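Local coordinates for protein NanS-p (Escherichia phage vB_EcoP_24B, PDB 6YP6) that probably binds carbohydrate as part of a conserved phage-encoded carbohydrate esterase, and is built largely of two antiparallel beta sheets, at residues A[75-80]-A[124-129]; A[97-100]-A[104-107]; A[155-160]-A[177-182]. One frame throughout, in Å; residues are numbered along the deposited sequence. Where two conformers were deposited one is given.

Interaction 1: residues A[75-80]-A[124-129]; sequences CRFKVS and KDLNVM
L126 meets F77 and V79 across the interior between two facing beta sheets, and no hydrogen bond links the two segments. Well away from this contact, at the exposed start of 124-129, the K124 side chain bends round so that its ammonium NZ lies 2.9 Å from D125 OD2, a salt bridge made from above the carboxylate plane (41° out of it). The backbone nitrogens of both residues are bound by D122 OD1, which fixes the turn into the strand. At L126 the chain turns its side chain inward. CG lies anti to the backbone N (chi1 -172°), and this extends the leucine far enough for one methyl to do all the touching. That methyl, CD2, lies 4.0 Å from CE2 of F77, near the ring plane and at its edge. It also meets V79 CG2 at 4.1 Å, the two side chains reaching toward each other tip to tip. V79 CG2 itself lies in the plane of the F77 ring, 3.7 Å from CE2, so leucine methyl, valine methyl and ring edge form one compact apolar cluster. N127 faces the other way, where its amide is held by D122 and T144. V128 points inward again, to L155 on the opposing strand 152-159. The CA atoms of V79 and L126 are 9.5 Å apart, a separation of stacked sheets and not of paired strands. Strand 71-79 belongs to one sheet and strand 125-130 to the other; I119 of strand 113-121 touches both F77 and L126, and F145 of strand 140-147 sets its ring edge-to-face with F77.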
loop_
_atom_site.group_PDB
_atom_site.type_symbol
_atom_site.label_atom_id
_atom_site.label_comp_id
_atom_site.label_asym_id
_atom_site.label_seq_id
_atom_site.Cartn_x
_atom_site.Cartn_y
_atom_site.Cartn_z
ATOM N N CYS A 75 5.121 -0.984 4.274
ATOM C CA CYS A 75 5.708 0.196 3.666
ATOM C C CYS A 75 6.138 1.167 4.755
ATOM O O CYS A 75 5.401 1.391 5.713
ATOM C CB CYS A 75 4.680 0.876 2.756
ATOM S SG CYS A 75 5.200 2.421 1.956
ATOM N N ARG A 76 7.303 1.775 4.569
ATOM C CA ARG A 76 7.759 2.893 5.389
ATOM C C ARG A 76 7.813 4.124 4.490
ATOM O O ARG A 76 8.418 4.083 3.408
ATOM C CB ARG A 76 9.115 2.580 6.027
ATOM C CG ARG A 76 9.640 3.718 6.899
ATOM C CD ARG A 76 10.745 3.270 7.843
ATOM N NE ARG A 76 11.127 4.328 8.786
ATOM C CZ ARG A 76 12.143 5.182 8.626
ATOM N NH1 ARG A 76 12.934 5.133 7.559
ATOM N NH2 ARG A 76 12.377 6.092 9.557
ATOM N N PHE A 77 7.173 5.209 4.934
ATOM C CA PHE A 77 6.928 6.365 4.079
ATOM C C PHE A 77 6.863 7.625 4.927
ATOM O O PHE A 77 6.647 7.579 6.137
ATOM C CB PHE A 77 5.609 6.193 3.280
ATOM C CG PHE A 77 4.389 6.259 4.148
ATOM C CD1 PHE A 77 3.958 5.140 4.851
ATOM C CD2 PHE A 77 3.704 7.449 4.316
ATOM C CE1 PHE A 77 2.860 5.222 5.699
ATOM C CE2 PHE A 77 2.610 7.527 5.159
ATOM C CZ PHE A 77 2.183 6.411 5.846
ATOM N N LYS A 78 7.010 8.760 4.253
ATOM C CA LYS A 78 6.962 10.074 4.873
ATOM C C LYS A 78 6.178 10.972 3.936
ATOM O O LYS A 78 6.477 11.040 2.743
ATOM C CB LYS A 78 8.383 10.615 5.098
ATOM C CG LYS A 78 8.472 12.108 5.355
ATOM C CD LYS A 78 9.868 12.476 5.938
ATOM C CE LYS A 78 10.521 13.651 5.263
ATOM N NZ LYS A 78 11.641 14.079 6.117
ATOM N N VAL A 79 5.191 11.676 4.460
ATOM C CA VAL A 79 4.364 12.568 3.654
ATOM C C VAL A 79 4.917 13.979 3.752
ATOM O O VAL A 79 5.248 14.436 4.851
ATOM C CB VAL A 79 2.889 12.551 4.094
ATOM C CG1 VAL A 79 2.051 13.303 3.079
ATOM C CG2 VAL A 79 2.392 11.135 4.279
ATOM N N SER A 80 4.957 14.691 2.627
ATOM C CA SER A 80 5.455 16.058 2.562
ATOM C C SER A 80 4.315 17.004 2.200
ATOM O O SER A 80 3.422 16.649 1.427
ATOM C CB SER A 80 6.557 16.148 1.499
ATOM O OG SER A 80 7.236 17.388 1.538
ATOM N N LYS A 124 -7.808 16.731 9.937
ATOM C CA LYS A 124 -6.823 16.764 11.004
ATOM C C LYS A 124 -5.824 15.614 11.013
ATOM O O LYS A 124 -4.666 15.839 11.364
ATOM C CB LYS A 124 -7.487 16.944 12.377
ATOM C CG LYS A 124 -8.430 15.826 12.803
ATOM C CD LYS A 124 -9.198 16.237 14.073
ATOM C CE LYS A 124 -9.950 15.063 14.690
ATOM N NZ LYS A 124 -9.035 14.003 15.190
ATOM N N ASP A 125 -6.244 14.406 10.654
ATOM C CA ASP A 125 -5.455 13.206 10.866
ATOM C C ASP A 125 -5.085 12.541 9.542
ATOM O O ASP A 125 -5.765 12.697 8.531
ATOM C CB ASP A 125 -6.253 12.175 11.676
ATOM C CG ASP A 125 -6.504 12.590 13.107
ATOM O OD1 ASP A 125 -5.736 13.408 13.632
ATOM O OD2 ASP A 125 -7.473 12.063 13.697
ATOM N N LEU A 126 -4.014 11.747 9.571
ATOM C CA LEU A 126 -3.653 10.876 8.457
ATOM C C LEU A 126 -4.272 9.504 8.708
ATOM O O LEU A 126 -3.963 8.854 9.712
ATOM C CB LEU A 126 -2.134 10.753 8.327
ATOM C CG LEU A 126 -1.658 10.011 7.078
ATOM C CD1 LEU A 126 -1.993 10.794 5.822
ATOM C CD2 LEU A 126 -0.170 9.708 7.134
ATOM N N ASN A 127 -5.143 9.061 7.809
ATOM C CA ASN A 127 -5.926 7.849 7.992
ATOM C C ASN A 127 -5.543 6.761 6.996
ATOM O O ASN A 127 -5.082 7.037 5.884
ATOM C CB ASN A 127 -7.404 8.185 7.822
ATOM C CG ASN A 127 -7.884 9.150 8.865
ATOM O OD1 ASN A 127 -7.409 9.137 10.006
ATOM N ND2 ASN A 127 -8.809 10.008 8.483
ATOM N N VAL A 128 -5.776 5.521 7.427
ATOM C CA VAL A 128 -5.651 4.328 6.602
ATOM C C VAL A 128 -7.054 3.776 6.391
ATOM O O VAL A 128 -7.760 3.501 7.366
ATOM C CB VAL A 128 -4.775 3.264 7.275
ATOM C CG1 VAL A 128 -4.614 2.075 6.348
ATOM C CG2 VAL A 128 -3.430 3.804 7.704
ATOM N N MET A 129 -7.452 3.598 5.128
ATOM C CA MET A 129 -8.802 3.236 4.745
ATOM C C MET A 129 -8.783 1.977 3.888
ATOM O O MET A 129 -7.815 1.705 3.183
ATOM C CB MET A 129 -9.415 4.368 3.896
ATOM C CG MET A 129 -9.408 5.729 4.553
ATOM S SD MET A 129 -10.438 5.877 6.027
ATOM C CE MET A 129 -12.060 5.606 5.350
#

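Interaction 2: residues A[97-100]-A[104-107]; sequences SSLP and ALTG
L99 and L105 cross at about a right angle, and a single methyl of L99 carries the contact. L99 CD1 is set against the branch point of the other leucine, 4.0 Å from L105 CG, with L105 CD1 at the same 4.0 Å. The same methyl lies 4.2 Å from A104 CA, so L99 also covers the backbone just ahead of L105. Both leucines hold CG beside the backbone N and anti to the carbonyl carbon (chi1 -68° in L99, -73° in L105), yet the two chains run in different directions and their side chains do not lie alongside each other. L99 aims its CB toward segment 104-107, whereas L105 starts off obliquely and reaches L99 through its branch. The methyl of A104 points away from L99. Nothing polar links the segments. Each is held from elsewhere: L99 and P100 rest on L67 of helix 64-69, S97 OG bonds to D192, and the backbone of T106 pairs with that of Q183. L105 is the buried member of the pair, packed also against N112, L165 and L181, while its neighbours A104 and T106 are exposed. The arrangement is that of a long irregular connection between antiparallel strands 88-95 and 113-121 at the rim of the two-sheet fold, whose two arms meet through L99 and L105, with no hydrogen bond between them.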
loop_
_atom_site.group_PDB
_atom_site.type_symbol
_atom_site.label_atom_id
_atom_site.label_comp_id
_atom_site.label_asym_id
_atom_site.label_seq_id
_atom_site.Cartn_x
_atom_site.Cartn_y
_atom_site.Cartn_z
ATOM N N SER A 97 -5.923 -13.283 -9.312
ATOM C CA SER A 97 -6.674 -13.975 -10.353
ATOM C C SER A 97 -7.408 -15.204 -9.835
ATOM O O SER A 97 -8.283 -15.717 -10.533
ATOM C CB SER A 97 -5.737 -14.394 -11.485
ATOM O OG SER A 97 -4.715 -15.226 -10.982
ATOM N N SER A 98 -7.064 -15.676 -8.639
ATOM C CA SER A 98 -7.784 -16.751 -7.983
ATOM C C SER A 98 -7.481 -16.664 -6.498
ATOM O O SER A 98 -6.512 -16.027 -6.078
ATOM C CB SER A 98 -7.375 -18.126 -8.531
ATOM O OG SER A 98 -6.059 -18.466 -8.123
ATOM N N LEU A 99 -8.333 -17.292 -5.715
ATOM C CA LEU A 99 -8.077 -17.590 -4.319
ATOM C C LEU A 99 -7.903 -19.096 -4.170
ATOM O O LEU A 99 -8.335 -19.867 -5.035
ATOM C CB LEU A 99 -9.239 -17.114 -3.442
ATOM C CG LEU A 99 -9.383 -15.592 -3.365
ATOM C CD1 LEU A 99 -10.691 -15.212 -2.703
ATOM C CD2 LEU A 99 -8.213 -14.977 -2.612
ATOM N N PRO A 100 -7.260 -19.552 -3.099
ATOM C CA PRO A 100 -7.055 -20.995 -2.922
ATOM C C PRO A 100 -8.381 -21.744 -2.855
ATOM O O PRO A 100 -9.428 -21.184 -2.532
ATOM C CB PRO A 100 -6.299 -21.084 -1.592
ATOM C CG PRO A 100 -5.638 -19.735 -1.430
ATOM C CD PRO A 100 -6.592 -18.757 -2.053
ATOM N N ALA A 104 -13.033 -18.036 -0.070
ATOM C CA ALA A 104 -13.889 -17.111 -0.792
ATOM C C ALA A 104 -14.169 -15.924 0.110
ATOM O O ALA A 104 -14.416 -16.089 1.306
ATOM C CB ALA A 104 -15.208 -17.768 -1.206
ATOM N N LEU A 105 -14.117 -14.735 -0.471
ATOM C CA LEU A 105 -14.331 -13.511 0.280
ATOM C C LEU A 105 -15.820 -13.268 0.451
ATOM O O LEU A 105 -16.608 -13.455 -0.481
ATOM C CB LEU A 105 -13.701 -12.340 -0.475
ATOM C CG LEU A 105 -12.175 -12.302 -0.424
ATOM C CD1 LEU A 105 -11.603 -11.461 -1.549
ATOM C CD2 LEU A 105 -11.727 -11.701 0.923
ATOM N N THR A 106 -16.204 -12.855 1.653
ATOM C CA THR A 106 -17.590 -12.494 1.890
ATOM C C THR A 106 -17.924 -11.184 1.183
ATOM O O THR A 106 -17.043 -10.420 0.776
ATOM C CB THR A 106 -17.869 -12.339 3.388
ATOM O OG1 THR A 106 -17.036 -11.317 3.946
ATOM C CG2 THR A 106 -17.618 -13.648 4.123
ATOM N N GLY A 107 -19.223 -10.930 1.047
ATOM C CA GLY A 107 -19.714 -9.672 0.529
ATOM C C GLY A 107 -19.865 -9.654 -0.981
ATOM O O GLY A 107 -19.510 -10.592 -1.699
#

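Interaction 3: residues A[155-160]-A[177-182]; sequences LAFRFA and TPFTLT
F157 and F179 meet ring to ring, and beside them F159 meets L181, the contact's two apolar pairs. CD1 of F157 lies 4.2 Å from CZ of F179, near the plane of the F179 ring and at its edge, while CZ approaches the F157 ring obliquely. The two ring planes stand nearly perpendicular, at about 89°. In the second pair, L181 CD1 comes within 3.9 Å of F159 CE2, and the two side chains cross at about a right angle. The torsions differ across the ring pair: F157 keeps CG beside its backbone N, whereas F179 holds CG between backbone N and carbonyl carbon (chi1 65°), swinging its ring over toward F157. Around this first shell, F117 stacks on F157, Y130 meets the F179 ring, and V167 touches both F157 and F159. V167 belongs to strand 166-171, which lies between strands 152-159 and 174-180 in the same sheet, so the F157-F179 pair reaches across an intervening strand, on the face turned to F117 of the other sheet, while L181 joins from the loop beyond. Farther out, backbone bonds of F157 to I73 and F159 to G71 fix strand 152-159 against strand 71-79, and R158, on the outer side, makes a salt bridge with D175. L181 also packs on L165 and Y130, and the T182 backbone N bonds to the Y130 hydroxyl. With no hydrogen bond or charge across it, the contact rests on apolar burial and van der Waals contact; the near-perpendicular rings are consistent with positions set by the paired backbones and by F117 and Y130.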
loop_
_atom_site.group_PDB
_atom_site.type_symbol
_atom_site.label_atom_id
_atom_site.label_comp_id
_atom_site.label_asym_id
_atom_site.label_seq_id
_atom_site.Cartn_x
_atom_site.Cartn_y
_atom_site.Cartn_z
ATOM N N LEU A 155 3.593 1.258 7.987
ATOM C CA LEU A 155 2.286 0.644 7.850
ATOM C C LEU A 155 2.503 -0.793 7.417
ATOM O O LEU A 155 3.270 -1.042 6.487
ATOM C CB LEU A 155 1.459 1.393 6.798
ATOM C CG LEU A 155 0.073 0.828 6.498
ATOM C CD1 LEU A 155 -0.803 0.834 7.730
ATOM C CD2 LEU A 155 -0.590 1.632 5.374
ATOM N N ALA A 156 1.841 -1.735 8.061
ATOM C CA ALA A 156 1.891 -3.122 7.637
ATOM C C ALA A 156 0.502 -3.718 7.760
ATOM O O ALA A 156 -0.340 -3.236 8.529
ATOM C CB ALA A 156 2.908 -3.936 8.433
ATOM N N PHE A 157 0.287 -4.783 6.991
ATOM C CA PHE A 157 -0.935 -5.582 7.026
ATOM C C PHE A 157 -0.479 -7.013 7.240
ATOM O O PHE A 157 0.168 -7.592 6.367
ATOM C CB PHE A 157 -1.712 -5.411 5.728
ATOM C CG PHE A 157 -2.130 -3.996 5.509
ATOM C CD1 PHE A 157 -3.288 -3.514 6.092
ATOM C CD2 PHE A 157 -1.336 -3.126 4.795
ATOM C CE1 PHE A 157 -3.668 -2.194 5.934
ATOM C CE2 PHE A 157 -1.719 -1.808 4.621
ATOM C CZ PHE A 157 -2.887 -1.342 5.202
ATOM N N ARG A 158 -0.767 -7.554 8.418
ATOM C CA ARG A 158 -0.281 -8.859 8.838
ATOM C C ARG A 158 -1.343 -9.924 8.597
ATOM O O ARG A 158 -2.478 -9.806 9.078
ATOM C CB ARG A 158 0.132 -8.850 10.314
ATOM C CG ARG A 158 0.840 -10.125 10.747
ATOM C CD ARG A 158 1.397 -10.057 12.178
ATOM N NE ARG A 158 0.312 -9.939 13.148
ATOM C CZ ARG A 158 0.086 -8.897 13.945
ATOM N NH1 ARG A 158 0.902 -7.844 13.970
ATOM N NH2 ARG A 158 -0.980 -8.917 14.729
ATOM N N PHE A 159 -0.957 -10.966 7.860
ATOM C CA PHE A 159 -1.766 -12.142 7.568
ATOM C C PHE A 159 -1.344 -13.265 8.512
ATOM O O PHE A 159 -0.155 -13.482 8.741
ATOM C CB PHE A 159 -1.553 -12.573 6.109
ATOM C CG PHE A 159 -2.159 -11.630 5.085
ATOM C CD1 PHE A 159 -1.607 -10.373 4.845
ATOM C CD2 PHE A 159 -3.278 -12.001 4.370
ATOM C CE1 PHE A 159 -2.169 -9.513 3.929
ATOM C CE2 PHE A 159 -3.835 -11.146 3.430
ATOM C CZ PHE A 159 -3.282 -9.905 3.216
ATOM N N ALA A 160 -2.326 -13.977 9.063
ATOM C CA ALA A 160 -2.059 -14.956 10.111
ATOM C C ALA A 160 -1.744 -16.344 9.585
ATOM O O ALA A 160 -1.166 -17.157 10.316
ATOM C CB ALA A 160 -3.267 -15.071 11.048
ATOM N N THR A 177 -7.022 -2.452 14.935
ATOM C CA THR A 177 -8.102 -3.424 15.082
ATOM C C THR A 177 -8.079 -4.414 13.925
ATOM O O THR A 177 -8.047 -4.000 12.760
ATOM C CB THR A 177 -9.440 -2.689 15.120
ATOM O OG1 THR A 177 -9.398 -1.708 16.159
ATOM C CG2 THR A 177 -10.597 -3.636 15.360
ATOM N N PRO A 178 -8.119 -5.719 14.195
ATOM C CA PRO A 178 -8.206 -6.686 13.091
ATOM C C PRO A 178 -9.452 -6.441 12.256
ATOM O O PRO A 178 -10.486 -5.989 12.757
ATOM C CB PRO A 178 -8.272 -8.042 13.810
ATOM C CG PRO A 178 -7.622 -7.787 15.120
ATOM C CD PRO A 178 -7.991 -6.392 15.507
ATOM N N PHE A 179 -9.352 -6.767 10.970
ATOM C CA PHE A 179 -10.485 -6.687 10.060
ATOM C C PHE A 179 -10.409 -7.867 9.109
ATOM O O PHE A 179 -9.343 -8.448 8.900
ATOM C CB PHE A 179 -10.490 -5.357 9.271
ATOM C CG PHE A 179 -9.316 -5.198 8.345
ATOM C CD1 PHE A 179 -8.069 -4.814 8.809
ATOM C CD2 PHE A 179 -9.473 -5.420 6.989
ATOM C CE1 PHE A 179 -7.000 -4.683 7.933
ATOM C CE2 PHE A 179 -8.415 -5.288 6.113
ATOM C CZ PHE A 179 -7.183 -4.916 6.585
ATOM N N THR A 180 -11.545 -8.224 8.524
ATOM C CA THR A 180 -11.601 -9.327 7.582
ATOM C C THR A 180 -11.757 -8.791 6.163
ATOM O O THR A 180 -12.612 -7.942 5.895
ATOM C CB THR A 180 -12.718 -10.302 7.950
ATOM O OG1 THR A 180 -12.434 -10.866 9.236
ATOM C CG2 THR A 180 -12.816 -11.436 6.939
ATOM N N LEU A 181 -10.912 -9.282 5.260
ATOM C CA LEU A 181 -11.023 -8.909 3.861
ATOM C C LEU A 181 -12.389 -9.311 3.336
ATOM O O LEU A 181 -12.944 -10.343 3.719
ATOM C CB LEU A 181 -9.953 -9.600 3.025
ATOM C CG LEU A 181 -8.509 -9.218 3.341
ATOM C CD1 LEU A 181 -7.551 -10.155 2.633
ATOM C CD2 LEU A 181 -8.190 -7.783 2.973
ATOM N N THR A 182 -12.929 -8.490 2.444
ATOM C CA THR A 182 -14.186 -8.754 1.766
ATOM C C THR A 182 -13.960 -8.545 0.278
ATOM O O THR A 182 -12.902 -8.090 -0.156
ATOM C CB THR A 182 -15.311 -7.820 2.240
ATOM O OG1 THR A 182 -15.043 -6.480 1.821
ATOM C CG2 THR A 182 -15.461 -7.848 3.738
#

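Overall arrangement
Interactions 1 and 3 are buried, interaction 2 only partly so, on a loop about 20 Å from the chain centre. None has a hydrogen bond across its segments and all are apolar, but interaction 1 bridges the two sheets, interaction 3 crosses one strand of a sheet and takes in the loop beyond, and interaction 2 pairs two arms of one loop. Interactions 1 and 3 share a framework: strands 71-79 and 152-159 are neighbours, joined by C75 N to L155 O at 2.9 Å, and V128 packs on F157. Interaction 2 meets interaction 3 where L105 CD2 lies 3.3 Å from L181 O. Interactions 1 and 2 do not touch; their nearest atoms are about 14 Å apart.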